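Long-range contacts in glutathione S-transferase domain (PDB 4HZ2), which binds glutathione and probably acts as a glutathione-dependent transferase: residues G32-A37 / G72-V77; A38-L43 / A90-F95. All blocks are in the same frame, centred on the assembly; numbering follows the deposited sequence. Where two conformers were deposited one is given.

Interaction 1. Residues G32-A37 / G72-V77; sequences GNCWKA and GKVPVV. With GSH (glutathione), chain F.
P75 packs on N33, C34 and A37 in the glutathione site of a thioredoxin-like domain, where a cis peptide bond precedes this proline, as is usual in the fold. Apolar contacts join helix and loop. The pyrrolidine rests on the first turn of the helix, its CG 3.5 Å from the backbone O of N33. C34 reaches the loop with its sulfur, SG lying 3.7 Å from V74 CG2 and also against P75 CD; a short polarisable side chain suits this buried place. A37, small enough for close approach, lays CB against P75 CB and V77 CG2. Hydrogen bonds hold the polar groups. With CG anti to its carbonyl carbon (chi1 -70°), N33 brings ND2 into contact with GSH SG2, 3.7 Å away. Its OD1 accepts from K36 NZ at 2.9 Å, nearly along the C=O axis (163°), while ND2 bonds to E124; K36 NZ also forms a salt bridge with E119. A leucine at N33 would probably leave K36 and E124 each short of a partner beside the ligand. Both hydrogen bonds between V74 and glutathione use its backbone, as a strand would: V74 N donates to GSH O2, and GSH N2 donates to V74 O at 2.8 Å (168°).

Interaction 2. Residues A38-L43 / A90-F95; sequences AQILSL and AILLHF
Two parallel helices of the thioredoxin-like domain meet here, I40 and L41 of helix 32-43 packing on I91, L92 and F95 of helix 88-96. The axes of the short segments differ in direction by only 8° and come within 9.4 Å of each other. No hydrogen bond crosses between them, so the join depends on the shape of branched and aromatic side chains. I40 points toward the facing helix and is the residue most deeply covered in this contact. With CG1 anti to the backbone N (chi1 -164°), its two branches spread along the neighbour: CG1 lies 4.1 Å from F95 CB, and CG2 meets I91 CG2. The branching carbon itself is also used, since L92 CD2 comes to 3.7 Å from I40 CB. A beta-branched residue suits this place because it fills the space close to its own backbone while serving three partners. Beyond the interface L181 and A182 of helix 178-187 pack on I40 and L92 respectively, which brings the C-terminal helical part of the protein against the pair. L41 leaves its helix at an angle; a chi2 of -180° sends CD1 on, anti to CA, and leaves the second branch, CD2, turned onto F95. The opposite face of that ring is covered by H94, whose CD2 lies 3.6 Å above its plane, and the ring of H46 meets it edge-to-face. An aromatic suits this position because its broad faces can take a methyl on one side and an imidazole on the other. H94 also looks outward, ND1 bonding to T110 of the second subunit. The contact of L41 with F95 is a nearly ideal CH-pi interaction, CD2 standing 3.4 Å from the centroid of the F95 ring and almost exactly on its normal.

In the fold
Helix 32-43 serves both contacts: its first half faces the cis-proline loop in interaction 1, and its second half lies along helix 88-96 in interaction 2. The centres of the two are 10 Å apart, and I91 bridges them, its CG2 3.9 Å from A37 CB and its CD1 3.8 Å from V77 CG2. The next residue, L92, adds to the join, its CD2 lying 3.5 Å from K36 O. Interaction 1 touches glutathione directly, whereas interaction 2 sits behind it, the side chain of I91 being about 6 Å from the ligand. Helix 88-96 nevertheless reaches the pocket through its first residue, S88, whose hydroxyl is hydrogen-bonded to glutathione.

Interaction 1. Residues G32-A37 / G72-V77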
ATOM      1  N   GLY B  32      -9.587 -12.010   1.856  1.00 16.32           N
ATOM      2  CA  GLY B  32      -8.435 -12.194   0.981  1.00 17.03           C
ATOM      3  C   GLY B  32      -7.150 -11.766   1.656  1.00 16.36           C
ATOM      4  O   GLY B  32      -6.104 -12.397   1.452  1.00 16.59           O
ATOM      5  N   ASN B  33      -7.201 -10.681   2.430  1.00 18.03           N
ATOM      6  CA  ASN B  33      -5.975 -10.232   3.131  1.00 18.83           C
ATOM      7  C   ASN B  33      -5.512 -11.276   4.143  1.00 16.98           C
ATOM      8  O   ASN B  33      -4.305 -11.508   4.286  1.00 18.14           O
ATOM      9  CB  ASN B  33      -6.153  -8.858   3.782  1.00 17.74           C
ATOM     10  CG  ASN B  33      -6.262  -7.747   2.744  1.00 18.30           C
ATOM     11  OD1 ASN B  33      -5.506  -7.727   1.763  1.00 19.52           O
ATOM     12  ND2 ASN B  33      -7.222  -6.832   2.932  1.00 19.57           N
ATOM     13  N   CYS B  34      -6.463 -11.929   4.806  1.00 15.80           N
ATOM     14  CA  CYS B  34      -6.127 -12.978   5.768  1.00 17.30           C
ATOM     15  C   CYS B  34      -5.651 -14.233   5.044  1.00 17.62           C
ATOM     16  O   CYS B  34      -4.722 -14.898   5.512  1.00 17.03           O
ATOM     17  CB  CYS B  34      -7.343 -13.266   6.655  1.00 21.37           C
ATOM     18  SG  CYS B  34      -7.735 -11.808   7.692  1.00 26.40           S
ATOM     19  N   TRP B  35      -6.256 -14.535   3.888  1.00 17.91           N
ATOM     20  CA  TRP B  35      -5.781 -15.623   3.051  1.00 16.24           C
ATOM     21  C   TRP B  35      -4.274 -15.459   2.719  1.00 14.18           C
ATOM     22  O   TRP B  35      -3.534 -16.460   2.683  1.00 15.01           O
ATOM     23  CB  TRP B  35      -6.640 -15.753   1.770  1.00 15.42           C
ATOM     24  CG  TRP B  35      -6.124 -16.726   0.770  1.00 16.12           C
ATOM     25  CD1 TRP B  35      -6.491 -18.049   0.620  1.00 19.82           C
ATOM     26  CD2 TRP B  35      -5.149 -16.463  -0.253  1.00 15.89           C
ATOM     27  NE1 TRP B  35      -5.784 -18.621  -0.420  1.00 22.02           N
ATOM     28  CE2 TRP B  35      -4.965 -17.665  -0.978  1.00 17.72           C
ATOM     29  CE3 TRP B  35      -4.399 -15.330  -0.616  1.00 17.55           C
ATOM     30  CZ2 TRP B  35      -4.071 -17.761  -2.049  1.00 18.27           C
ATOM     31  CZ3 TRP B  35      -3.509 -15.428  -1.685  1.00 21.99           C
ATOM     32  CH2 TRP B  35      -3.358 -16.636  -2.390  1.00 17.80           C
ATOM     33  N   LYS B  36      -3.823 -14.223   2.439  1.00 17.25           N
ATOM     34  CA  LYS B  36      -2.403 -13.998   2.100  1.00 15.76           C
ATOM     35  C   LYS B  36      -1.520 -14.555   3.213  1.00 16.04           C
ATOM     36  O   LYS B  36      -0.507 -15.218   2.947  1.00 15.98           O
ATOM     37  CB  LYS B  36      -2.055 -12.514   1.942  1.00 16.23           C
ATOM     38  CG  LYS B  36      -2.749 -11.831   0.749  1.00 14.64           C
ATOM     39  CD  LYS B  36      -2.622 -10.321   0.862  1.00 15.17           C
ATOM     40  CE  LYS B  36      -3.378  -9.537  -0.192  1.00 15.73           C
ATOM     41  NZ  LYS B  36      -3.237  -8.069   0.056  1.00 15.02           N
ATOM     42  N   ALA B  37      -1.901 -14.237   4.450  1.00 18.65           N
ATOM     43  CA  ALA B  37      -1.090 -14.628   5.600  1.00 18.32           C
ATOM     44  C   ALA B  37      -1.095 -16.153   5.745  1.00 17.14           C
ATOM     45  O   ALA B  37      -0.025 -16.770   5.878  1.00 19.36           O
ATOM     46  CB  ALA B  37      -1.564 -13.967   6.905  1.00 17.77           C
ATOM     47  N   GLY B  72      -5.915  -1.684  14.199  1.00 28.11           N
ATOM     48  CA  GLY B  72      -7.217  -2.323  14.373  1.00 28.72           C
ATOM     49  C   GLY B  72      -7.697  -3.123  13.169  1.00 27.61           C
ATOM     50  O   GLY B  72      -8.902  -3.192  12.903  1.00 29.46           O
ATOM     51  N   LYS B  73      -6.766  -3.732  12.433  1.00 23.85           N
ATOM     52  CA  LYS B  73      -7.121  -4.524  11.261  1.00 24.69           C
ATOM     53  C   LYS B  73      -6.533  -5.927  11.336  1.00 22.87           C
ATOM     54  O   LYS B  73      -5.450  -6.121  11.892  1.00 21.41           O
ATOM     55  CB  LYS B  73      -6.600  -3.835  10.013  1.00 24.72           C
ATOM     56  CG  LYS B  73      -7.313  -2.526   9.674  1.00 27.95           C
ATOM     57  CD  LYS B  73      -6.746  -1.946   8.387  1.00 33.63           C
ATOM     58  CE  LYS B  73      -7.233  -0.523   8.142  1.00 36.34           C
ATOM     59  NZ  LYS B  73      -8.716  -0.423   8.083  1.00 45.21           N
ATOM     60  N   VAL B  74      -7.234  -6.896  10.758  1.00 18.67           N
ATOM     61  CA  VAL B  74      -6.662  -8.209  10.511  1.00 20.72           C
ATOM     62  C   VAL B  74      -6.171  -8.290   9.047  1.00 19.71           C
ATOM     63  O   VAL B  74      -6.665  -7.560   8.167  1.00 21.17           O
ATOM     64  CB  VAL B  74      -7.667  -9.348  10.821  1.00 20.72           C
ATOM     65  CG1 VAL B  74      -7.981  -9.405  12.312  1.00 22.43           C
ATOM     66  CG2 VAL B  74      -8.948  -9.189  10.014  1.00 27.49           C
ATOM     67  N   PRO B  75      -5.213  -9.190   8.754  1.00 19.46           N
ATOM     68  CA  PRO B  75      -4.597 -10.199   9.618  1.00 20.57           C
ATOM     69  C   PRO B  75      -3.546  -9.649  10.553  1.00 17.73           C
ATOM     70  O   PRO B  75      -2.873  -8.656  10.252  1.00 19.16           O
ATOM     71  CB  PRO B  75      -3.919 -11.143   8.621  1.00 19.56           C
ATOM     72  CG  PRO B  75      -3.603 -10.249   7.432  1.00 19.71           C
ATOM     73  CD  PRO B  75      -4.817  -9.364   7.337  1.00 18.59           C
ATOM     74  N   VAL B  76      -3.397 -10.328  11.685  1.00 17.84           N
ATOM     75  CA  VAL B  76      -2.269 -10.129  12.563  1.00 19.85           C
ATOM     76  C   VAL B  76      -1.719 -11.528  12.789  1.00 18.29           C
ATOM     77  O   VAL B  76      -2.474 -12.472  13.010  1.00 22.68           O
ATOM     78  CB  VAL B  76      -2.691  -9.477  13.904  1.00 20.95           C
ATOM     79  CG1 VAL B  76      -1.578  -9.593  14.911  1.00 22.58           C
ATOM     80  CG2 VAL B  76      -3.071  -8.014  13.695  1.00 23.55           C
ATOM     81  N   VAL B  77      -0.414 -11.675  12.658  1.00 18.14           N
ATOM     82  CA  VAL B  77       0.248 -12.941  12.949  1.00 21.73           C
ATOM     83  C   VAL B  77       1.059 -12.761  14.238  1.00 17.70           C
ATOM     84  O   VAL B  77       1.874 -11.850  14.337  1.00 22.24           O
ATOM     85  CB  VAL B  77       1.173 -13.362  11.792  1.00 20.13           C
ATOM     86  CG1 VAL B  77       1.991 -14.607  12.158  1.00 21.59           C
ATOM     87  CG2 VAL B  77       0.359 -13.564  10.506  1.00 22.56           C
TER
HETATM   88  N1  GSH F 301      -3.640  -2.756   4.677  1.00 21.93           N
HETATM   89  CA1 GSH F 301      -4.310  -3.861   5.449  1.00 20.80           C
HETATM   90  C1  GSH F 301      -3.742  -5.212   5.076  1.00 19.15           C
HETATM   91  O11 GSH F 301      -3.538  -6.060   5.989  1.00 20.42           O
HETATM   92  O12 GSH F 301      -3.505  -5.458   3.848  1.00 20.79           O
HETATM   93  CB1 GSH F 301      -5.819  -3.879   5.225  1.00 25.64           C
HETATM   94  CG1 GSH F 301      -6.414  -5.009   6.041  1.00 24.19           C
HETATM   95  CD1 GSH F 301      -7.909  -4.862   6.215  1.00 19.42           C
HETATM   96  OE1 GSH F 301      -8.533  -4.013   5.572  1.00 29.35           O
HETATM   97  N2  GSH F 301      -8.477  -5.719   7.084  1.00 25.81           N
HETATM   98  CA2 GSH F 301      -9.923  -5.734   7.306  1.00 32.67           C
HETATM   99  C2  GSH F 301     -10.250  -5.337   8.721  1.00 26.39           C
HETATM  100  O2  GSH F 301      -9.559  -5.757   9.672  1.00 27.28           O
HETATM  101  CB2 GSH F 301     -10.509  -7.093   6.830  1.00 51.27           C
HETATM  102  SG2 GSH F 301     -10.042  -7.627   5.123  1.00 48.25           S
HETATM  103  N3  GSH F 301     -11.294  -4.521   8.910  1.00 39.84           N
HETATM  104  CA3 GSH F 301     -11.262  -3.425   9.877  1.00 54.29           C
HETATM  105  C3  GSH F 301     -12.202  -3.579  11.053  1.00 98.86           C
HETATM  106  O31 GSH F 301     -12.121  -2.750  11.993  1.00 80.65           O
HETATM  107  O32 GSH F 301     -13.025  -4.520  11.048  1.00 78.97           O

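Interaction 2. Residues A38-L43 / A90-F95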
ATOM      1  N   ALA B  38      -2.279 -16.771   5.740  1.00 16.65           N
ATOM      2  CA  ALA B  38      -2.346 -18.228   5.868  1.00 15.96           C
ATOM      3  C   ALA B  38      -1.585 -18.910   4.723  1.00 17.60           C
ATOM      4  O   ALA B  38      -0.859 -19.911   4.935  1.00 21.96           O
ATOM      5  CB  ALA B  38      -3.788 -18.718   5.932  1.00 18.40           C
ATOM      6  N   GLN B  39      -1.764 -18.397   3.508  1.00 16.50           N
ATOM      7  CA  GLN B  39      -1.164 -19.037   2.362  1.00 17.09           C
ATOM      8  C   GLN B  39       0.359 -18.992   2.396  1.00 17.81           C
ATOM      9  O   GLN B  39       1.017 -20.002   2.092  1.00 20.83           O
ATOM     10  CB  GLN B  39      -1.671 -18.362   1.074  1.00 17.74           C
ATOM     11  CG  GLN B  39      -1.180 -19.004  -0.214  1.00 21.60           C
ATOM     12  CD  GLN B  39      -1.734 -20.418  -0.398  1.00 20.73           C
ATOM     13  OE1 GLN B  39      -2.851 -20.631  -0.936  1.00 24.81           O
ATOM     14  NE2 GLN B  39      -0.963 -21.394   0.042  1.00 20.32           N
ATOM     15  N   ILE B  40       0.954 -17.842   2.748  1.00 15.92           N
ATOM     16  CA  ILE B  40       2.423 -17.807   2.791  1.00 17.63           C
ATOM     17  C   ILE B  40       2.970 -18.628   3.971  1.00 20.80           C
ATOM     18  O   ILE B  40       4.032 -19.236   3.859  1.00 22.61           O
ATOM     19  CB  ILE B  40       2.980 -16.363   2.829  1.00 20.76           C
ATOM     20  CG1 ILE B  40       4.458 -16.346   2.477  1.00 15.15           C
ATOM     21  CG2 ILE B  40       2.673 -15.681   4.157  1.00 16.31           C
ATOM     22  CD1 ILE B  40       4.749 -16.822   1.064  1.00 20.68           C
ATOM     23  N   LEU B  41       2.261 -18.650   5.095  1.00 18.66           N
ATOM     24  CA  LEU B  41       2.689 -19.524   6.214  1.00 18.92           C
ATOM     25  C   LEU B  41       2.690 -21.004   5.820  1.00 19.44           C
ATOM     26  O   LEU B  41       3.631 -21.763   6.119  1.00 22.77           O
ATOM     27  CB  LEU B  41       1.827 -19.295   7.458  1.00 20.80           C
ATOM     28  CG  LEU B  41       2.047 -17.942   8.118  1.00 21.30           C
ATOM     29  CD1 LEU B  41       1.166 -17.777   9.345  1.00 29.62           C
ATOM     30  CD2 LEU B  41       3.508 -17.788   8.508  1.00 27.43           C
ATOM     31  N   SER B  42       1.645 -21.422   5.123  1.00 19.23           N
ATOM     32  CA  SER B  42       1.570 -22.813   4.708  0.50 18.65           C
ATOM     33  C   SER B  42       2.643 -23.121   3.654  1.00 21.21           C
ATOM     34  O   SER B  42       3.288 -24.176   3.728  1.00 24.51           O
ATOM     35  CB  SER B  42       0.152 -23.196   4.237  0.50 28.00           C
ATOM     36  OG  SER B  42      -0.178 -22.637   2.977  0.50 27.61           O
ATOM     37  N   LEU B  43       2.861 -22.204   2.702  1.00 19.86           N
ATOM     38  CA  LEU B  43       3.873 -22.399   1.647  1.00 22.95           C
ATOM     39  C   LEU B  43       5.289 -22.502   2.221  1.00 21.54           C
ATOM     40  O   LEU B  43       6.164 -23.177   1.663  1.00 27.86           O
ATOM     41  CB  LEU B  43       3.820 -21.261   0.607  1.00 20.77           C
ATOM     42  CG  LEU B  43       2.608 -21.334  -0.319  1.00 20.93           C
ATOM     43  CD1 LEU B  43       2.447 -20.022  -1.080  1.00 20.86           C
ATOM     44  CD2 LEU B  43       2.777 -22.514  -1.280  1.00 21.23           C
ATOM     45  N   ALA B  90       3.078  -6.900   4.232  1.00 13.70           N
ATOM     46  CA  ALA B  90       4.293  -6.980   5.089  1.00 15.25           C
ATOM     47  C   ALA B  90       4.462  -8.394   5.610  1.00 15.73           C
ATOM     48  O   ALA B  90       5.584  -8.884   5.711  1.00 15.95           O
ATOM     49  CB  ALA B  90       4.209  -5.988   6.261  1.00 15.40           C
ATOM     50  N   ILE B  91       3.356  -9.069   5.916  1.00 14.50           N
ATOM     51  CA  ILE B  91       3.428 -10.490   6.347  1.00 14.52           C
ATOM     52  C   ILE B  91       3.945 -11.371   5.190  1.00 15.16           C
ATOM     53  O   ILE B  91       4.767 -12.275   5.371  1.00 16.29           O
ATOM     54  CB  ILE B  91       2.063 -10.969   6.858  1.00 14.32           C
ATOM     55  CG1 ILE B  91       1.750 -10.260   8.182  1.00 18.25           C
ATOM     56  CG2 ILE B  91       2.022 -12.497   7.044  1.00 18.62           C
ATOM     57  CD1 ILE B  91       0.284 -10.267   8.576  1.00 20.79           C
ATOM     58  N   LEU B  92       3.500 -11.086   3.961  1.00 13.00           N
ATOM     59  CA  LEU B  92       4.036 -11.817   2.820  1.00 12.77           C
ATOM     60  C   LEU B  92       5.539 -11.608   2.701  1.00 14.04           C
ATOM     61  O   LEU B  92       6.280 -12.559   2.499  1.00 15.38           O
ATOM     62  CB  LEU B  92       3.399 -11.343   1.504  1.00 14.07           C
ATOM     63  CG  LEU B  92       1.947 -11.770   1.160  1.00 16.18           C
ATOM     64  CD1 LEU B  92       1.370 -11.044  -0.076  1.00 16.34           C
ATOM     65  CD2 LEU B  92       1.814 -13.316   1.067  1.00 17.51           C
ATOM     66  N   LEU B  93       5.986 -10.362   2.808  1.00 14.41           N
ATOM     67  CA  LEU B  93       7.415 -10.053   2.733  1.00 13.50           C
ATOM     68  C   LEU B  93       8.199 -10.689   3.864  1.00 15.56           C
ATOM     69  O   LEU B  93       9.342 -11.068   3.680  1.00 17.63           O
ATOM     70  CB  LEU B  93       7.640  -8.532   2.725  1.00 14.34           C
ATOM     71  CG  LEU B  93       7.286  -7.814   1.416  1.00 14.47           C
ATOM     72  CD1 LEU B  93       7.105  -6.319   1.695  1.00 15.19           C
ATOM     73  CD2 LEU B  93       8.414  -8.058   0.411  1.00 16.67           C
ATOM     74  N   HIS B  94       7.586 -10.812   5.029  1.00 15.53           N
ATOM     75  CA  HIS B  94       8.356 -11.267   6.187  1.00 16.13           C
ATOM     76  C   HIS B  94       8.679 -12.758   6.070  1.00 18.31           C
ATOM     77  O   HIS B  94       9.837 -13.204   6.298  1.00 18.88           O
ATOM     78  CB  HIS B  94       7.536 -11.029   7.469  1.00 15.81           C
ATOM     79  CG  HIS B  94       8.229 -11.500   8.704  1.00 13.96           C
ATOM     80  ND1 HIS B  94       9.150 -10.721   9.371  1.00 17.63           N
ATOM     81  CD2 HIS B  94       8.166 -12.683   9.375  1.00 19.44           C
ATOM     82  CE1 HIS B  94       9.604 -11.392  10.425  1.00 25.22           C
ATOM     83  NE2 HIS B  94       9.040 -12.591  10.438  1.00 20.20           N
ATOM     84  N   PHE B  95       7.639 -13.541   5.778  1.00 16.71           N
ATOM     85  CA  PHE B  95       7.794 -14.998   5.658  1.00 17.78           C
ATOM     86  C   PHE B  95       8.368 -15.504   4.341  1.00 17.28           C
ATOM     87  O   PHE B  95       8.898 -16.607   4.290  1.00 19.03           O
ATOM     88  CB  PHE B  95       6.487 -15.704   5.997  1.00 20.67           C
ATOM     89  CG  PHE B  95       6.107 -15.532   7.437  1.00 16.93           C
ATOM     90  CD1 PHE B  95       5.166 -14.573   7.799  1.00 21.03           C
ATOM     91  CD2 PHE B  95       6.759 -16.266   8.439  1.00 20.79           C
ATOM     92  CE1 PHE B  95       4.835 -14.362   9.119  1.00 17.50           C
ATOM     93  CE2 PHE B  95       6.428 -16.061   9.782  1.00 18.63           C
ATOM     94  CZ  PHE B  95       5.438 -15.120  10.116  1.00 16.21           C
TER